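Local coordinates for pyruvate formate-lyase 2 (Archaeoglobus fulgidus, PDB 2F3O), which is a glycyl radical enzyme of undetermined physiological reaction, probably acting as a lyase related to pyruvate formate-lyase and glycerol dehydratase, at residues G210-A221 / L232-P243; L728-Q737 / Q765-S773. One frame throughout, in Å; residues are numbered along the deposited sequence.

Overall arrangement
Both contacts pair nearly antiparallel helical segments of one chain, but they hold different elements and do not touch: their centres are 46 Å apart and their nearest atoms about 32 Å. Contact 1 joins helices 190-221 and 227-241 in a local hairpin, 32 Å from the chain centre yet mostly buried, with axes 7.4 Å apart. Contact 2, 24 Å from the centre and partly buried, brings helix 730-738 and the strand end before it to the C-terminal helix 762-770, with axes 10.5 Å apart. Small residues and a serine-to-carbonyl bond mark contact 1; branched aliphatic side chains beneath a salt-bridge network mark contact 2. Each includes an arginine-glutamate pair.

Contact 1 (G210-A221 / L232-P243); sequences GLRYSKLAEELA and LLKIAEICRKVP
An antiparallel helical hairpin brings S214 against A236 and R240, its arms being the C-terminal part of helix 190-221 and most of helix 227-241. The segment axes come within 7.4 Å at 164°, a close approach accounted for by small residues: A217 CB lies 3.9 Å from A236 CB and 3.5 Å from L232 O. S214 holds the middle. The CB of S214 already faces the other helix, and a chi1 of 171°, which sets OG opposite the backbone N, lets the hydroxyl donate to A236 O at 2.7 Å, in the carbonyl plane and on a lone pair. The same OG sits over one face of the R240 guanidinium, at a poor angle for a hydrogen bond. R240 lodges as a knob among L211, S214, K215 and E218, and its NH1 forms a salt bridge with E218 OE2 at 3.2 Å, the two planes 21° apart. At the turn end, A221 CB packs 3.8 Å from L232 CB; at the other, P243 CG rests 3.9 Å from G210 CA. Beyond the pair, helix 250-267 packs on I238 and C239 through Q255, while Y213 and R212 turn to the loop carrying I56, with Y213 OH hydrogen-bonded to T67.

Contact 2 (L728-Q737 / Q765-S773); sequences LKEDLLRKAQ and QEEVIRRIS
R734 and E766 form the salt bridge of this contact, with R734 NH2 3.1 Å from E766 OE2. The same nitrogen makes a weak hydrogen bond to E766 OE1, its N-H...O angle being 133°. The side chains cross at about a right angle and the guanidinium and carboxylate planes stand 50° apart, so the pair is not a coplanar, two-pronged one. E766 reaches R734 through a bend at chi2 (55°), and R770 extends the network with a long salt bridge to E766 OE1. On its own helix R734 is steadied by NE, which donates to Q737 OE1 at 3.3 Å, the acceptor lying in the guanidinium plane.

Beneath these charges I769 is the central knob, set among E730, L733, R734 and Q737. Its CD1 lies over one face of the guanidinium, 3.6 Å from R734 NE, while CG2 approaches NH1. Farther in, the side chains of L733 and I769 run alongside one another in opposite senses, L733 CD1 against I769 CG1, and L733 CD1 meets I772 CD1 tip to tip at 3.9 Å. L728 CD1 then touches V768 CG2 at 3.8 Å, close to V748 of strand 747-749. Q765 OE1 packs against Q737 CG, whereas its NE2 is hydrogen-bonded to F757 O. The axes of helices 730-737 and 765-770 are 10.5 Å apart at closest approach, a spacing bridged by these longer side chains. The chemistry is thus graded, from an ionic network to an aliphatic layer, and the two nearby guanidinium groups, of R734 and, at longer range, R770, would be expected to favour the ionised form of E766.

Contact 1 (G210-A221 / L232-P243)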
# COMPACT_ATOMS: atom_id res chain seq x y z
N GLY A 210 -9.38 -0.28 -40.04
CA GLY A 210 -10.39 0.60 -40.59
C GLY A 210 -9.96 1.05 -41.98
O GLY A 210 -10.78 1.05 -42.90
N LEU A 211 -8.68 1.41 -42.12
CA LEU A 211 -8.10 1.84 -43.39
C LEU A 211 -8.20 0.81 -44.52
O LEU A 211 -8.35 1.19 -45.68
CB LEU A 211 -6.64 2.24 -43.21
CG LEU A 211 -6.37 3.73 -43.03
CD1 LEU A 211 -4.95 4.00 -42.49
CD2 LEU A 211 -6.59 4.45 -44.36
N ARG A 212 -8.13 -0.49 -44.19
CA ARG A 212 -8.28 -1.55 -45.18
C ARG A 212 -9.69 -1.59 -45.72
O ARG A 212 -9.88 -1.84 -46.91
CB ARG A 212 -7.97 -2.93 -44.59
CG ARG A 212 -6.52 -3.19 -44.24
CD ARG A 212 -6.35 -4.63 -43.81
NE ARG A 212 -6.73 -5.53 -44.89
CZ ARG A 212 -6.94 -6.83 -44.75
NH1 ARG A 212 -6.82 -7.40 -43.57
NH2 ARG A 212 -7.29 -7.56 -45.80
N TYR A 213 -10.67 -1.35 -44.86
CA TYR A 213 -12.07 -1.36 -45.32
C TYR A 213 -12.41 -0.11 -46.11
O TYR A 213 -13.34 -0.12 -46.91
CB TYR A 213 -13.07 -1.55 -44.17
CG TYR A 213 -13.38 -2.99 -43.86
CD1 TYR A 213 -12.81 -3.61 -42.77
CD2 TYR A 213 -14.25 -3.73 -44.66
CE1 TYR A 213 -13.08 -4.93 -42.46
CE2 TYR A 213 -14.53 -5.06 -44.37
CZ TYR A 213 -13.94 -5.65 -43.27
OH TYR A 213 -14.18 -6.96 -42.93
N SER A 214 -11.64 0.96 -45.87
CA SER A 214 -11.79 2.21 -46.58
C SER A 214 -11.32 2.04 -48.02
O SER A 214 -11.91 2.59 -48.95
CB SER A 214 -10.97 3.29 -45.89
OG SER A 214 -10.92 4.47 -46.65
N LYS A 215 -10.26 1.25 -48.18
CA LYS A 215 -9.64 1.02 -49.48
C LYS A 215 -10.48 0.08 -50.34
O LYS A 215 -10.60 0.29 -51.54
CB LYS A 215 -8.22 0.48 -49.29
CG LYS A 215 -7.14 1.11 -50.19
CD LYS A 215 -7.29 2.64 -50.38
CE LYS A 215 -6.93 3.45 -49.13
NZ LYS A 215 -5.80 2.82 -48.39
N LEU A 216 -11.06 -0.94 -49.71
CA LEU A 216 -11.97 -1.86 -50.40
C LEU A 216 -13.22 -1.12 -50.86
O LEU A 216 -13.72 -1.38 -51.95
CB LEU A 216 -12.38 -3.02 -49.49
CG LEU A 216 -12.54 -4.46 -50.02
CD1 LEU A 216 -13.82 -5.08 -49.51
CD2 LEU A 216 -12.50 -4.57 -51.53
N ALA A 217 -13.72 -0.21 -50.02
CA ALA A 217 -14.89 0.60 -50.35
C ALA A 217 -14.65 1.51 -51.55
O ALA A 217 -15.55 1.74 -52.36
CB ALA A 217 -15.29 1.43 -49.17
N GLU A 218 -13.44 2.03 -51.64
CA GLU A 218 -13.02 2.88 -52.74
C GLU A 218 -12.87 2.04 -54.01
O GLU A 218 -13.25 2.46 -55.10
CB GLU A 218 -11.69 3.51 -52.38
CG GLU A 218 -11.52 4.92 -52.80
CD GLU A 218 -10.27 5.50 -52.19
OE1 GLU A 218 -9.20 4.84 -52.26
OE2 GLU A 218 -10.36 6.60 -51.62
N GLU A 219 -12.32 0.84 -53.84
CA GLU A 219 -12.12 -0.09 -54.93
C GLU A 219 -13.45 -0.60 -55.53
O GLU A 219 -13.55 -0.82 -56.74
CB GLU A 219 -11.25 -1.25 -54.43
CG GLU A 219 -10.73 -2.20 -55.49
CD GLU A 219 -10.29 -3.52 -54.88
OE1 GLU A 219 -9.26 -3.54 -54.17
OE2 GLU A 219 -11.00 -4.54 -55.11
N LEU A 220 -14.47 -0.75 -54.69
CA LEU A 220 -15.76 -1.23 -55.17
C LEU A 220 -16.58 -0.14 -55.85
O LEU A 220 -17.45 -0.43 -56.66
CB LEU A 220 -16.58 -1.89 -54.05
CG LEU A 220 -16.13 -3.20 -53.38
CD1 LEU A 220 -17.33 -3.97 -52.85
CD2 LEU A 220 -15.32 -4.07 -54.33
N ALA A 221 -16.29 1.12 -55.53
CA ALA A 221 -17.09 2.28 -55.99
C ALA A 221 -16.70 2.84 -57.36
O ALA A 221 -17.44 3.64 -57.95
CB ALA A 221 -17.06 3.39 -54.94
N LEU A 232 -20.88 3.69 -51.07
CA LEU A 232 -19.54 3.13 -50.91
C LEU A 232 -18.47 4.21 -50.77
O LEU A 232 -17.47 4.02 -50.09
CB LEU A 232 -19.21 2.16 -52.05
CG LEU A 232 -19.97 0.83 -52.07
CD1 LEU A 232 -20.10 0.27 -53.48
CD2 LEU A 232 -19.32 -0.20 -51.17
N LEU A 233 -18.70 5.36 -51.40
CA LEU A 233 -17.80 6.50 -51.22
C LEU A 233 -17.89 7.07 -49.81
O LEU A 233 -16.88 7.54 -49.27
CB LEU A 233 -18.10 7.61 -52.24
CG LEU A 233 -17.63 7.46 -53.68
CD1 LEU A 233 -18.09 8.68 -54.46
CD2 LEU A 233 -16.12 7.28 -53.77
N LYS A 234 -19.10 7.05 -49.23
CA LYS A 234 -19.32 7.45 -47.84
C LYS A 234 -18.64 6.48 -46.88
O LYS A 234 -17.97 6.91 -45.95
CB LYS A 234 -20.81 7.51 -47.52
CG LYS A 234 -21.37 8.91 -47.46
CD LYS A 234 -20.80 9.70 -46.29
CE LYS A 234 -21.69 10.89 -45.97
NZ LYS A 234 -21.20 11.64 -44.79
N ILE A 235 -18.80 5.19 -47.13
CA ILE A 235 -18.13 4.15 -46.35
C ILE A 235 -16.60 4.29 -46.40
O ILE A 235 -15.93 4.10 -45.39
CB ILE A 235 -18.58 2.75 -46.81
CG1 ILE A 235 -20.04 2.54 -46.41
CG2 ILE A 235 -17.75 1.65 -46.18
CD1 ILE A 235 -20.59 1.22 -46.86
N ALA A 236 -16.06 4.68 -47.55
CA ALA A 236 -14.62 4.92 -47.68
C ALA A 236 -14.15 6.10 -46.84
O ALA A 236 -13.05 6.11 -46.30
CB ALA A 236 -14.28 5.16 -49.13
N GLU A 237 -15.03 7.09 -46.74
CA GLU A 237 -14.73 8.34 -46.08
C GLU A 237 -14.82 8.14 -44.56
O GLU A 237 -13.96 8.63 -43.80
CB GLU A 237 -15.74 9.37 -46.59
CG GLU A 237 -15.55 10.80 -46.21
CD GLU A 237 -16.79 11.61 -46.58
OE1 GLU A 237 -17.36 12.28 -45.68
OE2 GLU A 237 -17.22 11.54 -47.76
N ILE A 238 -15.85 7.40 -44.15
CA ILE A 238 -16.09 7.04 -42.76
C ILE A 238 -14.99 6.14 -42.21
O ILE A 238 -14.41 6.45 -41.18
CB ILE A 238 -17.45 6.35 -42.62
CG1 ILE A 238 -18.58 7.35 -42.81
CG2 ILE A 238 -17.63 5.77 -41.25
CD1 ILE A 238 -19.91 6.69 -43.03
N CYS A 239 -14.66 5.05 -42.90
CA CYS A 239 -13.60 4.13 -42.44
C CYS A 239 -12.18 4.66 -42.54
O CYS A 239 -11.25 3.98 -42.12
CB CYS A 239 -13.66 2.82 -43.20
SG CYS A 239 -15.05 1.84 -42.78
N ARG A 240 -11.99 5.83 -43.13
CA ARG A 240 -10.69 6.47 -43.15
C ARG A 240 -10.57 7.22 -41.85
O ARG A 240 -9.49 7.35 -41.29
CB ARG A 240 -10.61 7.44 -44.33
CG ARG A 240 -9.31 8.26 -44.44
CD ARG A 240 -9.19 8.96 -45.80
NE ARG A 240 -9.70 8.17 -46.93
CZ ARG A 240 -9.07 7.15 -47.53
NH1 ARG A 240 -9.64 6.53 -48.55
NH2 ARG A 240 -7.87 6.74 -47.10
N LYS A 241 -11.71 7.71 -41.37
CA LYS A 241 -11.75 8.59 -40.23
C LYS A 241 -11.87 7.79 -38.94
O LYS A 241 -11.11 7.98 -38.00
CB LYS A 241 -12.92 9.54 -40.35
CG LYS A 241 -13.04 10.48 -39.19
CD LYS A 241 -14.39 11.16 -39.14
CE LYS A 241 -14.45 12.12 -37.97
NZ LYS A 241 -15.59 13.05 -38.14
N VAL A 242 -12.84 6.88 -38.91
CA VAL A 242 -13.13 6.20 -37.67
C VAL A 242 -12.99 4.71 -37.68
O VAL A 242 -13.63 4.01 -38.46
CB VAL A 242 -14.56 6.48 -37.11
CG1 VAL A 242 -14.77 7.94 -36.86
CG2 VAL A 242 -15.65 5.91 -37.99
N PRO A 243 -11.96 4.24 -37.00
CA PRO A 243 -11.91 3.89 -35.60
C PRO A 243 -10.83 4.80 -34.96
O PRO A 243 -10.62 4.75 -33.76
CB PRO A 243 -11.48 2.42 -35.61
CG PRO A 243 -10.89 2.19 -37.01
CD PRO A 243 -10.92 3.54 -37.75

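Contact 2 (L728-Q737 / Q765-S773)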
# COMPACT_ATOMS: atom_id res chain seq x y z
N LEU A 728 -45.19 -19.73 -28.38
CA LEU A 728 -44.90 -20.90 -29.17
C LEU A 728 -46.16 -21.65 -29.59
O LEU A 728 -47.08 -21.86 -28.78
CB LEU A 728 -44.01 -21.84 -28.36
CG LEU A 728 -42.73 -21.21 -27.84
CD1 LEU A 728 -42.02 -22.16 -26.87
CD2 LEU A 728 -41.84 -20.80 -29.01
N LYS A 729 -46.18 -22.06 -30.86
CA LYS A 729 -47.24 -22.87 -31.43
C LYS A 729 -46.68 -24.27 -31.54
O LYS A 729 -45.76 -24.51 -32.31
CB LYS A 729 -47.64 -22.32 -32.80
CG LYS A 729 -47.65 -20.79 -32.81
CD LYS A 729 -48.33 -20.18 -34.01
CE LYS A 729 -48.56 -18.69 -33.77
NZ LYS A 729 -48.98 -17.95 -35.00
N GLU A 730 -47.21 -25.17 -30.73
CA GLU A 730 -46.61 -26.49 -30.48
C GLU A 730 -46.38 -27.36 -31.73
O GLU A 730 -45.30 -27.92 -31.91
CB GLU A 730 -47.43 -27.23 -29.44
CG GLU A 730 -46.93 -28.60 -29.10
CD GLU A 730 -47.55 -29.11 -27.82
OE1 GLU A 730 -48.12 -28.26 -27.09
OE2 GLU A 730 -47.47 -30.33 -27.55
N ASP A 731 -47.37 -27.46 -32.60
CA ASP A 731 -47.20 -28.29 -33.79
C ASP A 731 -46.38 -27.64 -34.93
O ASP A 731 -45.98 -28.33 -35.87
CB ASP A 731 -48.54 -28.87 -34.30
CG ASP A 731 -49.60 -27.80 -34.53
OD1 ASP A 731 -50.78 -28.18 -34.73
OD2 ASP A 731 -49.26 -26.58 -34.51
N LEU A 732 -46.14 -26.33 -34.85
CA LEU A 732 -45.13 -25.70 -35.71
C LEU A 732 -43.75 -26.22 -35.30
O LEU A 732 -42.92 -26.52 -36.16
CB LEU A 732 -45.14 -24.17 -35.61
CG LEU A 732 -46.24 -23.32 -36.23
CD1 LEU A 732 -45.79 -21.87 -36.29
CD2 LEU A 732 -46.63 -23.80 -37.62
N LEU A 733 -43.54 -26.32 -33.99
CA LEU A 733 -42.29 -26.84 -33.42
C LEU A 733 -42.14 -28.33 -33.71
O LEU A 733 -41.04 -28.82 -33.93
CB LEU A 733 -42.22 -26.58 -31.91
CG LEU A 733 -42.32 -25.14 -31.39
CD1 LEU A 733 -42.58 -25.16 -29.91
CD2 LEU A 733 -41.07 -24.35 -31.68
N ARG A 734 -43.27 -29.04 -33.71
CA ARG A 734 -43.28 -30.43 -34.14
C ARG A 734 -42.91 -30.57 -35.61
O ARG A 734 -42.19 -31.49 -35.99
CB ARG A 734 -44.64 -31.07 -33.88
CG ARG A 734 -44.60 -32.18 -32.85
CD ARG A 734 -44.03 -31.66 -31.57
NE ARG A 734 -43.12 -32.60 -30.95
CZ ARG A 734 -43.32 -33.13 -29.74
NH1 ARG A 734 -44.41 -32.80 -29.06
NH2 ARG A 734 -42.44 -33.97 -29.23
N LYS A 735 -43.37 -29.62 -36.43
CA LYS A 735 -43.13 -29.68 -37.87
C LYS A 735 -41.71 -29.29 -38.20
O LYS A 735 -41.18 -29.68 -39.23
CB LYS A 735 -44.10 -28.79 -38.65
CG LYS A 735 -44.91 -29.54 -39.72
CD LYS A 735 -46.36 -29.79 -39.28
CE LYS A 735 -47.23 -28.59 -39.68
NZ LYS A 735 -48.36 -28.36 -38.73
N ALA A 736 -41.10 -28.53 -37.29
CA ALA A 736 -39.71 -28.10 -37.44
C ALA A 736 -38.71 -29.21 -37.15
O ALA A 736 -37.55 -29.12 -37.56
CB ALA A 736 -39.45 -26.91 -36.55
N GLN A 737 -39.13 -30.25 -36.43
CA GLN A 737 -38.29 -31.43 -36.27
C GLN A 737 -38.35 -32.22 -37.56
O GLN A 737 -37.37 -32.84 -37.96
CB GLN A 737 -38.79 -32.32 -35.13
CG GLN A 737 -38.54 -31.80 -33.73
CD GLN A 737 -39.60 -32.26 -32.74
OE1 GLN A 737 -40.67 -32.72 -33.13
NE2 GLN A 737 -39.30 -32.12 -31.44
N GLN A 765 -34.86 -29.51 -27.27
CA GLN A 765 -36.11 -29.29 -28.01
C GLN A 765 -37.34 -29.82 -27.29
O GLN A 765 -38.37 -29.13 -27.22
CB GLN A 765 -36.04 -29.98 -29.37
CG GLN A 765 -35.25 -29.23 -30.41
CD GLN A 765 -35.36 -29.87 -31.77
OE1 GLN A 765 -35.83 -31.00 -31.90
NE2 GLN A 765 -34.92 -29.16 -32.79
N GLU A 766 -37.22 -31.02 -26.74
CA GLU A 766 -38.31 -31.70 -26.05
C GLU A 766 -38.71 -30.93 -24.81
O GLU A 766 -39.88 -30.91 -24.42
CB GLU A 766 -37.90 -33.14 -25.72
CG GLU A 766 -39.05 -34.14 -25.51
CD GLU A 766 -40.06 -34.24 -26.68
OE1 GLU A 766 -41.22 -34.66 -26.41
OE2 GLU A 766 -39.72 -33.93 -27.85
N GLU A 767 -37.71 -30.28 -24.21
CA GLU A 767 -37.89 -29.43 -23.05
C GLU A 767 -38.64 -28.12 -23.35
O GLU A 767 -39.54 -27.76 -22.60
CB GLU A 767 -36.54 -29.13 -22.43
CG GLU A 767 -36.08 -30.18 -21.47
CD GLU A 767 -36.40 -29.80 -20.05
OE1 GLU A 767 -36.29 -28.59 -19.72
OE2 GLU A 767 -36.75 -30.70 -19.26
N VAL A 768 -38.29 -27.42 -24.42
CA VAL A 768 -39.03 -26.21 -24.78
C VAL A 768 -40.48 -26.52 -25.16
O VAL A 768 -41.39 -25.73 -24.85
CB VAL A 768 -38.28 -25.30 -25.83
CG1 VAL A 768 -37.17 -26.02 -26.50
CG2 VAL A 768 -39.21 -24.75 -26.89
N ILE A 769 -40.71 -27.68 -25.78
CA ILE A 769 -42.07 -28.11 -26.10
C ILE A 769 -42.89 -28.42 -24.85
O ILE A 769 -43.98 -27.89 -24.69
CB ILE A 769 -42.08 -29.27 -27.13
CG1 ILE A 769 -41.82 -28.72 -28.55
CG2 ILE A 769 -43.42 -30.00 -27.14
CD1 ILE A 769 -41.37 -29.77 -29.55
N ARG A 770 -42.32 -29.21 -23.93
CA ARG A 770 -43.03 -29.58 -22.70
C ARG A 770 -43.25 -28.46 -21.67
O ARG A 770 -44.06 -28.62 -20.76
CB ARG A 770 -42.33 -30.74 -22.01
CG ARG A 770 -42.53 -32.04 -22.71
CD ARG A 770 -41.94 -33.16 -21.89
NE ARG A 770 -41.37 -34.18 -22.76
CZ ARG A 770 -40.93 -35.36 -22.34
NH1 ARG A 770 -41.01 -35.66 -21.05
NH2 ARG A 770 -40.42 -36.23 -23.20
N ARG A 771 -42.55 -27.35 -21.81
CA ARG A 771 -42.67 -26.25 -20.84
C ARG A 771 -43.67 -25.17 -21.27
O ARG A 771 -43.83 -24.16 -20.59
CB ARG A 771 -41.29 -25.65 -20.56
CG ARG A 771 -40.33 -26.63 -19.89
CD ARG A 771 -38.95 -26.03 -19.67
NE ARG A 771 -39.06 -24.93 -18.73
CZ ARG A 771 -38.95 -25.06 -17.42
NH1 ARG A 771 -38.71 -26.25 -16.88
NH2 ARG A 771 -39.09 -23.99 -16.65
N ILE A 772 -44.33 -25.40 -22.40
CA ILE A 772 -45.36 -24.50 -22.90
C ILE A 772 -46.57 -24.57 -21.98
O ILE A 772 -47.16 -25.62 -21.77
CB ILE A 772 -45.76 -24.86 -24.34
CG1 ILE A 772 -44.57 -24.67 -25.28
CG2 ILE A 772 -46.90 -23.99 -24.81
CD1 ILE A 772 -44.75 -25.29 -26.66
N SER A 773 -46.90 -23.42 -21.40
CA SER A 773 -47.90 -23.35 -20.36
C SER A 773 -49.21 -22.79 -20.90
O SER A 773 -49.22 -22.03 -21.87
CB SER A 773 -47.36 -22.50 -19.20
OG SER A 773 -48.32 -22.25 -18.19